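Local coordinates for protein PEPTIDE N-myristoyltransferase (Saccharomyces cerevisiae, PDB 1IIC) that catalyses the transfer of myristate from myristoyl-CoA to the N-terminal glycine of protein substrates, at residues G401-N404 / P405-N409; E346-Y349 / D350-I353; A365-Q369 / D370-F374. All blocks are in the same frame, centred on the assembly; numbering follows the deposited sequence.

In the fold
All three contacts are local, and they follow one another along the C-terminal half of the chain in the order interaction 2, interaction 3, interaction 1. Interaction 3 is the middle piece: its centre lies about 11 Å from that of interaction 1 and about 14 Å from that of interaction 2. It meets the loop 401-409 through a probable hydrogen bond between Gly401 O and Thr367 OG1 (2.8 Å), and it meets helix 334-357 where Ile348 CG2 packs on Phe374 CE1 at 3.7 Å. Interactions 1 and 2 do not touch, their nearest atoms being about 12 Å apart. Bound myristoyl-CoA comes to about 12 Å from the side chain of Leu366 in interaction 3.

Interaction 1: residues G401-N404 / P405-N409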
loop_
_atom_site.group_PDB
_atom_site.type_symbol
_atom_site.label_atom_id
_atom_site.label_comp_id
_atom_site.label_asym_id
_atom_site.label_seq_id
_atom_site.Cartn_x
_atom_site.Cartn_y
_atom_site.Cartn_z
ATOM N N GLY A 401 -12.194 9.503 -2.349
ATOM C CA GLY A 401 -10.768 9.259 -2.440
ATOM C C GLY A 401 -9.910 10.434 -2.012
ATOM O O GLY A 401 -8.682 10.361 -2.081
ATOM N N GLY A 402 -10.545 11.518 -1.577
ATOM C CA GLY A 402 -9.795 12.688 -1.148
ATOM C C GLY A 402 -9.377 13.609 -2.285
ATOM O O GLY A 402 -8.448 14.407 -2.146
ATOM N N LEU A 403 -10.071 13.509 -3.410
ATOM C CA LEU A 403 -9.764 14.337 -4.570
ATOM C C LEU A 403 -10.964 15.147 -5.029
ATOM O O LEU A 403 -12.112 14.710 -4.903
ATOM C CB LEU A 403 -9.306 13.463 -5.753
ATOM C CG LEU A 403 -8.033 12.612 -5.670
ATOM C CD1 LEU A 403 -7.840 11.864 -6.989
ATOM C CD2 LEU A 403 -6.832 13.497 -5.401
ATOM N N ASN A 404 -10.682 16.330 -5.558
ATOM C CA ASN A 404 -11.702 17.197 -6.114
ATOM C C ASN A 404 -11.763 16.758 -7.574
ATOM O O ASN A 404 -10.884 16.045 -8.043
ATOM C CB ASN A 404 -11.266 18.660 -6.045
ATOM C CG ASN A 404 -11.357 19.232 -4.646
ATOM O OD1 ASN A 404 -10.480 19.983 -4.212
ATOM N ND2 ASN A 404 -12.429 18.897 -3.934
ATOM N N PRO A 405 -12.800 17.174 -8.309
ATOM C CA PRO A 405 -12.900 16.780 -9.714
ATOM C C PRO A 405 -11.683 17.170 -10.554
ATOM O O PRO A 405 -11.347 16.493 -11.530
ATOM C CB PRO A 405 -14.178 17.481 -10.172
ATOM C CG PRO A 405 -15.043 17.429 -8.919
ATOM C CD PRO A 405 -14.055 17.793 -7.833
ATOM N N ASP A 406 -11.018 18.260 -10.175
ATOM C CA ASP A 406 -9.854 18.723 -10.916
ATOM C C ASP A 406 -8.566 18.059 -10.439
ATOM O O ASP A 406 -7.470 18.479 -10.808
ATOM C CB ASP A 406 -9.725 20.246 -10.792
ATOM C CG ASP A 406 -9.278 20.692 -9.404
ATOM O OD1 ASP A 406 -9.193 19.854 -8.477
ATOM O OD2 ASP A 406 -9.018 21.895 -9.240
ATOM N N ASN A 407 -8.710 17.027 -9.613
ATOM C CA ASN A 407 -7.575 16.287 -9.083
ATOM C C ASN A 407 -6.824 16.939 -7.935
ATOM O O ASN A 407 -5.798 16.425 -7.515
ATOM C CB ASN A 407 -6.581 15.952 -10.195
ATOM C CG ASN A 407 -7.163 15.018 -11.224
ATOM O OD1 ASN A 407 -7.873 14.074 -10.883
ATOM N ND2 ASN A 407 -6.855 15.262 -12.492
ATOM N N SER A 408 -7.308 18.067 -7.428
ATOM C CA SER A 408 -6.629 18.708 -6.300
ATOM C C SER A 408 -7.136 18.016 -5.033
ATOM O O SER A 408 -8.141 17.307 -5.077
ATOM C CB SER A 408 -6.933 20.215 -6.259
ATOM O OG SER A 408 -8.298 20.478 -5.984
ATOM N N ASN A 409 -6.452 18.209 -3.907
ATOM C CA ASN A 409 -6.859 17.555 -2.654
ATOM C C ASN A 409 -8.172 18.089 -2.079
ATOM O O ASN A 409 -8.340 19.305 -1.919
ATOM C CB ASN A 409 -5.766 17.698 -1.588
ATOM C CG ASN A 409 -4.461 17.004 -1.969
ATOM O OD1 ASN A 409 -4.456 15.983 -2.655
ATOM N ND2 ASN A 409 -3.345 17.548 -1.493
#
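Asn404 and Ser408 are joined by the backbone bond that closes this loop: Asn404 N donates to Ser408 O at 2.8 Å with an N-H...O angle of 162°. A second backbone bond runs from Asn407 N to Asn404 O (2.9 Å). Just beyond the first, weaker CA-H...O contacts continue the pairing, with Leu403 CA 3.4 Å from Ser408 O and Asn409 CA 3.6 Å from Gly402 O. The side-chain bonds converge on one atom, Asp406 OD1. It takes Ser408 N (2.8 Å) from above the carboxylate plane and Ser408 OG (2.7 Å) on its syn lone pair; the bond to the amide forms an Asx turn. Two donors from one residue thus grip this oxygen and limit rotation of the carboxylate. Side-chain packing is sparse: the methyl Leu403 CD2 rests 3.8 Å from the carbonyl Asn407 O, and the leucine also leans on Phe386 of strand 381-392, while Arg185 bonds to that same Asn407 O. With a type I turn over Asn404-Asn407, Asn407 at left-handed helical angles (78°/5°), and Asn404 bonded to both Asn407 and Ser408, the arrangement is a type I turn with a G1 beta bulge, as in 3:5 hairpins.

Interaction 2: residues E346-Y349 / D350-I353; sequences ELIY and DACI
Tyr349 and Ile353 are brought together by complementary torsions one helical turn apart. The tyrosine has CG trans to its backbone N (chi1 -175°), which stands the ring out from the helix with a slight lean toward the following turn, where Ile353 CD1 can reach its CD2 side. Ile353 keeps CG1 beside its own N (chi1 -73°) and then extends (chi2 167°), sending CD1 back to the ring. CD1 approaches at a slant, 4.0 Å from Tyr349 CD2, and Ile353 CG1 lies 3.3 Å from Tyr349 O, so the isoleucine packs against both the ring and the carbonyl of the same residue. On another side of the turn the apolar contact is looser, with Ile348 CD1 4.4 Å from Ala351 CB.

Under these side chains run four successive i to i+4 backbone bonds. Asp350 N reaches Glu346 O at 3.2 Å, Ala351 N reaches Leu347 O at 2.9 Å, Cys352 N reaches Ile348 O at 3.0 Å, and Ile353 N reaches Tyr349 O at 3.2 Å. The carboxylate of buried Asp350 faces out of the helix, where Thr225 OG1 and Lys224 N bond to its two oxygens; Glu346 pairs with Arg343.

Leu347 and Ala351 lie on Phe294 of strand 290-303, and Ala351 and Cys352 on Phe363 of strand 362-366, while Tyr349 touches the loop at Pro220. This is a regular alpha-helix laid on a sheet: helix 334-357 is the helical crossover of a beta-alpha-beta unit between the parallel strands 311-322 and 362-366.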
loop_
_atom_site.group_PDB
_atom_site.type_symbol
_atom_site.label_atom_id
_atom_site.label_comp_id
_atom_site.label_asym_id
_atom_site.label_seq_id
_atom_site.Cartn_x
_atom_site.Cartn_y
_atom_site.Cartn_z
ATOM N N GLU A 346 1.293 18.007 13.054
ATOM C CA GLU A 346 2.392 17.859 14.016
ATOM C C GLU A 346 3.033 16.482 13.901
ATOM O O GLU A 346 4.242 16.358 13.724
ATOM C CB GLU A 346 1.890 18.043 15.457
ATOM C CG GLU A 346 1.413 19.445 15.812
ATOM C CD GLU A 346 0.773 19.527 17.204
ATOM O OE1 GLU A 346 0.469 20.658 17.644
ATOM O OE2 GLU A 346 0.567 18.471 17.854
ATOM N N LEU A 347 2.214 15.444 14.024
ATOM C CA LEU A 347 2.701 14.073 13.939
ATOM C C LEU A 347 3.386 13.742 12.609
ATOM O O LEU A 347 4.474 13.155 12.583
ATOM C CB LEU A 347 1.542 13.093 14.150
ATOM C CG LEU A 347 0.865 13.029 15.517
ATOM C CD1 LEU A 347 -0.150 11.907 15.509
ATOM C CD2 LEU A 347 1.890 12.785 16.614
ATOM N N ILE A 348 2.759 14.120 11.499
ATOM C CA ILE A 348 3.334 13.796 10.204
ATOM C C ILE A 348 4.573 14.631 9.879
ATOM O O ILE A 348 5.400 14.228 9.065
ATOM C CB ILE A 348 2.256 13.898 9.098
ATOM C CG1 ILE A 348 1.093 12.963 9.457
ATOM C CG2 ILE A 348 2.834 13.479 7.733
ATOM C CD1 ILE A 348 1.510 11.512 9.730
ATOM N N TYR A 349 4.711 15.785 10.526
ATOM C CA TYR A 349 5.889 16.626 10.317
ATOM C C TYR A 349 7.068 15.894 10.975
ATOM O O TYR A 349 8.181 15.886 10.461
ATOM C CB TYR A 349 5.692 17.992 10.972
ATOM C CG TYR A 349 6.812 18.975 10.710
ATOM C CD1 TYR A 349 7.047 19.463 9.429
ATOM C CD2 TYR A 349 7.595 19.467 11.755
ATOM C CE1 TYR A 349 8.034 20.433 9.187
ATOM C CE2 TYR A 349 8.587 20.441 11.529
ATOM C CZ TYR A 349 8.795 20.916 10.242
ATOM O OH TYR A 349 9.743 21.887 10.004
ATOM N N ASP A 350 6.807 15.284 12.123
ATOM C CA ASP A 350 7.820 14.507 12.827
ATOM C C ASP A 350 8.098 13.228 12.029
ATOM O O ASP A 350 9.213 12.716 12.023
ATOM C CB ASP A 350 7.332 14.151 14.232
ATOM C CG ASP A 350 7.458 15.317 15.204
ATOM O OD1 ASP A 350 7.003 15.192 16.361
ATOM O OD2 ASP A 350 8.020 16.366 14.806
ATOM N N ALA A 351 7.073 12.714 11.356
ATOM C CA ALA A 351 7.233 11.510 10.554
ATOM C C ALA A 351 8.233 11.804 9.439
ATOM O O ALA A 351 9.071 10.977 9.138
ATOM C CB ALA A 351 5.901 11.080 9.972
ATOM N N CYS A 352 8.145 12.989 8.836
ATOM C CA CYS A 352 9.071 13.360 7.771
ATOM C C CYS A 352 10.478 13.497 8.331
ATOM O O CYS A 352 11.471 13.185 7.655
ATOM C CB CYS A 352 8.658 14.684 7.118
ATOM S SG CYS A 352 7.130 14.624 6.180
ATOM N N ILE A 353 10.557 13.985 9.566
ATOM C CA ILE A 353 11.838 14.157 10.238
ATOM C C ILE A 353 12.437 12.788 10.520
ATOM O O ILE A 353 13.634 12.566 10.314
ATOM C CB ILE A 353 11.669 14.941 11.558
ATOM C CG1 ILE A 353 11.390 16.410 11.240
ATOM C CG2 ILE A 353 12.920 14.813 12.422
ATOM C CD1 ILE A 353 10.894 17.219 12.436
#

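Interaction 3: residues A365-Q369 / D370-F374; sequences ALTSQ and DNTLF
Asn371 and Ser368 form the tight part of the contact. Asn371 N donates to Ser368 O at 3.1 Å, in the carbonyl plane and with an N-H...O angle of 149°, which closes a type II' turn whose second residue, Gln369, has positive phi (51°). Asn371 CB points toward the 365-369 arm, 3.1 Å from Ser368 O and 3.3 Å from Leu366 O, so two carbonyls crowd one methylene. With CG beside its own N (chi1 -62°) and a bend at chi2, the Gln369 side chain places OE1 where Ser368 OG donates to it (3.0 Å), and NE2 bonds to Tyr318 O. Further along, Asn371 O sits over the centre of one face of the Phe374 ring, 3.3 Å above its plane.

The other side is looser and is bridged by a water. The side chains of Thr367 and Thr372 approach most closely at CB and CG2, 4.1 Å apart, and between the two arms a water accepts from Thr372 N (3.1 Å) and lies within donating distance of Thr367 O and Gln369 O (2.8 Å to the latter). More acceptors surround it than it has protons, so those bonds may be shared.

Buried Asp370 points away from the 365-369 arm, and its OD2 makes salt bridges with Arg414 and Arg331. The segment leaves the end of strand 362-366 between two strands of its sheet: Leu366, Thr367 and Ser368 touch Cys184 of strand 182-190, whereas Gln369 and Phe374 lie on Tyr320 of strand 311-322, and Leu373 packs on Thr337 and Leu340 of helix 334-357.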
loop_
_atom_site.group_PDB
_atom_site.type_symbol
_atom_site.label_atom_id
_atom_site.label_comp_id
_atom_site.label_asym_id
_atom_site.label_seq_id
_atom_site.Cartn_x
_atom_site.Cartn_y
_atom_site.Cartn_z
ATOM N N ALA A 365 2.904 9.587 -0.031
ATOM C CA ALA A 365 1.626 9.485 0.650
ATOM C C ALA A 365 0.504 9.697 -0.334
ATOM O O ALA A 365 0.619 10.493 -1.271
ATOM C CB ALA A 365 1.536 10.509 1.773
ATOM N N LEU A 366 -0.577 8.960 -0.118
ATOM C CA LEU A 366 -1.761 9.053 -0.947
ATOM C C LEU A 366 -2.723 10.026 -0.284
ATOM O O LEU A 366 -2.490 10.466 0.844
ATOM C CB LEU A 366 -2.407 7.675 -1.068
ATOM C CG LEU A 366 -1.673 6.633 -1.918
ATOM C CD1 LEU A 366 -2.078 5.220 -1.478
ATOM C CD2 LEU A 366 -2.004 6.856 -3.396
ATOM N N THR A 367 -3.792 10.374 -0.993
ATOM C CA THR A 367 -4.808 11.276 -0.467
ATOM C C THR A 367 -5.892 10.478 0.263
ATOM O O THR A 367 -7.014 10.942 0.425
ATOM C CB THR A 367 -5.479 12.072 -1.595
ATOM O OG1 THR A 367 -6.042 11.155 -2.544
ATOM C CG2 THR A 367 -4.473 12.984 -2.292
ATOM N N SER A 368 -5.561 9.267 0.694
ATOM C CA SER A 368 -6.518 8.434 1.412
ATOM C C SER A 368 -6.586 8.877 2.874
ATOM O O SER A 368 -5.923 9.839 3.258
ATOM C CB SER A 368 -6.081 6.978 1.338
ATOM O OG SER A 368 -4.721 6.851 1.726
ATOM N N GLN A 369 -7.388 8.179 3.680
ATOM C CA GLN A 369 -7.525 8.484 5.103
ATOM C C GLN A 369 -7.813 9.973 5.319
ATOM O O GLN A 369 -8.556 10.577 4.541
ATOM C CB GLN A 369 -6.235 8.076 5.832
ATOM C CG GLN A 369 -5.921 6.577 5.756
ATOM C CD GLN A 369 -4.440 6.300 5.569
ATOM O OE1 GLN A 369 -3.849 6.664 4.550
ATOM N NE2 GLN A 369 -3.829 5.663 6.557
ATOM N N ASP A 370 -7.236 10.562 6.368
ATOM C CA ASP A 370 -7.432 11.992 6.639
ATOM C C ASP A 370 -6.232 12.799 6.135
ATOM O O ASP A 370 -6.026 13.944 6.532
ATOM C CB ASP A 370 -7.627 12.232 8.144
ATOM C CG ASP A 370 -9.060 11.986 8.596
ATOM O OD1 ASP A 370 -9.266 11.357 9.659
ATOM O OD2 ASP A 370 -9.990 12.430 7.884
ATOM N N ASN A 371 -5.462 12.197 5.234
ATOM C CA ASN A 371 -4.255 12.817 4.690
ATOM C C ASN A 371 -4.355 14.238 4.110
ATOM O O ASN A 371 -3.427 15.040 4.281
ATOM C CB ASN A 371 -3.619 11.870 3.649
ATOM C CG ASN A 371 -3.096 10.579 4.271
ATOM O OD1 ASN A 371 -2.377 9.811 3.628
ATOM N ND2 ASN A 371 -3.463 10.332 5.519
ATOM N N THR A 372 -5.452 14.564 3.428
ATOM C CA THR A 372 -5.584 15.904 2.840
ATOM C C THR A 372 -5.567 17.047 3.858
ATOM O O THR A 372 -5.439 18.216 3.479
ATOM C CB THR A 372 -6.862 16.041 1.971
ATOM O OG1 THR A 372 -8.025 15.830 2.784
ATOM C CG2 THR A 372 -6.833 15.035 0.816
ATOM N N LEU A 373 -5.709 16.725 5.143
ATOM C CA LEU A 373 -5.670 17.770 6.161
ATOM C C LEU A 373 -4.244 18.278 6.327
ATOM O O LEU A 373 -4.041 19.426 6.729
ATOM C CB LEU A 373 -6.185 17.261 7.520
ATOM C CG LEU A 373 -7.687 16.937 7.581
ATOM C CD1 LEU A 373 -8.066 16.366 8.935
ATOM C CD2 LEU A 373 -8.474 18.181 7.284
ATOM N N PHE A 374 -3.262 17.428 6.014
ATOM C CA PHE A 374 -1.855 17.807 6.148
ATOM C C PHE A 374 -1.008 17.819 4.872
ATOM O O PHE A 374 0.000 18.513 4.808
ATOM C CB PHE A 374 -1.166 16.910 7.188
ATOM C CG PHE A 374 -1.126 15.447 6.815
ATOM C CD1 PHE A 374 -0.240 14.981 5.850
ATOM C CD2 PHE A 374 -1.957 14.532 7.460
ATOM C CE1 PHE A 374 -0.178 13.631 5.534
ATOM C CE2 PHE A 374 -1.903 13.174 7.151
ATOM C CZ PHE A 374 -1.008 12.721 6.184
HETATM O O HOH W 1 -7.798 12.610 2.737
#